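PDB 6KDD: endoglucanase from Fervidobacterium pennivorans DSM 9078, which belongs to glycoside hydrolase family 5 and probably hydrolyses beta-glucosidic bonds, as expected of an endoglucanase. Local coordinates for residues A[159-162]-A[163-167]. Numbering follows the deposited sequence.
Sequences PKVL and KVIRE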
loop_
_atom_site.group_PDB
_atom_site.type_symbol
_atom_site.label_atom_id
_atom_site.label_comp_id
_atom_site.label_asym_id
_atom_site.label_seq_id
_atom_site.Cartn_x
_atom_site.Cartn_y
_atom_site.Cartn_z
ATOM N N PRO A 159 16.427 6.677 3.813
ATOM C CA PRO A 159 16.814 8.090 3.970
ATOM C C PRO A 159 17.497 8.681 2.744
ATOM O O PRO A 159 17.311 9.866 2.444
ATOM C CB PRO A 159 17.691 8.112 5.247
ATOM C CG PRO A 159 17.243 6.845 5.984
ATOM C CD PRO A 159 17.032 5.836 4.866
ATOM N N LYS A 160 18.212 7.837 2.003
ATOM C CA LYS A 160 18.887 8.230 0.777
ATOM C C LYS A 160 17.894 8.605 -0.315
ATOM O O LYS A 160 18.040 9.647 -0.966
ATOM C CB LYS A 160 19.793 7.093 0.295
ATOM C CG LYS A 160 21.030 6.907 1.169
ATOM C CD LYS A 160 21.951 5.710 0.887
ATOM C CE LYS A 160 22.821 5.456 2.116
ATOM N NZ LYS A 160 23.902 4.464 1.883
ATOM N N VAL A 161 16.925 7.709 -0.559
ATOM C CA VAL A 161 15.829 8.016 -1.463
ATOM C C VAL A 161 15.109 9.289 -0.999
ATOM O O VAL A 161 14.861 10.191 -1.801
ATOM C CB VAL A 161 14.878 6.805 -1.616
ATOM C CG1 VAL A 161 13.653 7.158 -2.449
ATOM C CG2 VAL A 161 15.597 5.639 -2.266
ATOM N N LEU A 162 14.824 9.410 0.291
ATOM C CA LEU A 162 14.049 10.538 0.782
ATOM C C LEU A 162 14.798 11.841 0.518
ATOM O O LEU A 162 14.201 12.835 0.090
ATOM C CB LEU A 162 13.781 10.367 2.278
ATOM C CG LEU A 162 13.055 11.529 2.949
ATOM C CD1 LEU A 162 11.660 11.760 2.349
ATOM C CD2 LEU A 162 12.949 11.293 4.445
ATOM N N LYS A 163 16.109 11.809 0.790
ATOM C CA LYS A 163 16.958 12.962 0.539
ATOM C C LYS A 163 16.712 13.466 -0.880
ATOM O O LYS A 163 16.422 14.656 -1.064
ATOM C CB LYS A 163 18.440 12.640 0.766
ATOM C CG LYS A 163 19.377 13.840 0.672
ATOM C CD LYS A 163 19.090 14.947 1.696
ATOM C CE LYS A 163 20.204 15.976 1.804
ATOM N NZ LYS A 163 20.411 16.725 0.538
ATOM N N VAL A 164 16.799 12.556 -1.865
ATOM C CA VAL A 164 16.634 12.998 -3.243
ATOM C C VAL A 164 15.203 13.434 -3.567
ATOM O O VAL A 164 15.034 14.389 -4.320
ATOM C CB VAL A 164 17.295 12.117 -4.319
ATOM C CG1 VAL A 164 18.571 11.470 -3.811
ATOM C CG2 VAL A 164 16.378 11.118 -4.992
ATOM N N ILE A 165 14.177 12.782 -2.993
ATOM C CA ILE A 165 12.810 13.235 -3.256
ATOM C C ILE A 165 12.683 14.669 -2.752
ATOM O O ILE A 165 12.071 15.534 -3.397
ATOM C CB ILE A 165 11.797 12.299 -2.567
ATOM C CG1 ILE A 165 11.804 10.910 -3.213
ATOM C CG2 ILE A 165 10.402 12.910 -2.506
ATOM C CD1 ILE A 165 11.034 9.850 -2.419
ATOM N N ARG A 166 13.314 14.921 -1.599
ATOM C CA ARG A 166 13.165 16.195 -0.904
ATOM C C ARG A 166 13.831 17.335 -1.675
ATOM O O ARG A 166 13.508 18.498 -1.447
ATOM C CB ARG A 166 13.726 16.115 0.517
ATOM C CG ARG A 166 12.864 15.330 1.489
ATOM C CD ARG A 166 11.677 16.154 1.907
ATOM N NE ARG A 166 10.738 15.471 2.787
ATOM C CZ ARG A 166 9.494 15.151 2.443
ATOM N NH1 ARG A 166 9.050 15.426 1.222
ATOM N NH2 ARG A 166 8.709 14.565 3.329
ATOM N N GLU A 167 14.756 17.005 -2.582
ATOM C CA GLU A 167 15.464 18.032 -3.332
ATOM C C GLU A 167 14.476 18.752 -4.243
ATOM O O GLU A 167 14.573 19.962 -4.422
ATOM C CB GLU A 167 16.551 17.423 -4.225
ATOM C CG GLU A 167 17.747 16.904 -3.440
ATOM C CD GLU A 167 18.843 16.234 -4.262
ATOM O OE1 GLU A 167 19.914 15.980 -3.694
ATOM O OE2 GLU A 167 18.642 15.979 -5.468
#
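The carbonyl oxygen of Leu-162 takes the backbone N-H of Arg-166 in a hydrogen bond, N to O 2.8 Å with 150° at the hydrogen, an i to i+4 bond of helix 151-168. This helix is the crossover of the beta-alpha-beta unit between parallel strands 137-140 and 174-177 of the eight-stranded TIM barrel. Three more such bonds run alongside: Lys-163 N meets Pro-159 O at 2.8 Å, Ile-165 N meets Val-161 O at 2.9 Å, and Val-164 N reaches Lys-160 O over a longer 3.3 Å.

Two side-chain contacts share this i to i+4 spacing, Leu-162 with Arg-166 and Val-161 with Ile-165. Leu-162 CD1 lies over one face of the Arg-166 guanidinium, 3.8 Å above its plane and displaced toward the rim, with NE its nearest atom in that group. The arginine is folded back to meet it by its bend at chi2 (-76°). This planar group is also held by polar partners: NE forms a salt bridge with Asp-195, and NH1 donates to the carbonyl oxygens of Asn-169 and Arg-172, tying the helix to the chain that leads into strand 174-177. Cutting the side chain back to an alanine here is likely to leave Asp-195 without this cationic mate, both carbonyl oxygens without the NH1 donor, and the Leu-162 methyl without its guanidinium neighbour.

Ile-165 and Leu-162 rest on Val-174 of the next barrel strand; Val-161 packs against Leu-119, Val-120 and Trp-123 of the neighbouring helix 112-129. With CG1 anti to its backbone N (chi1 174°), Val-161 brings that methyl within 3.8 Å of Ile-165 CD1.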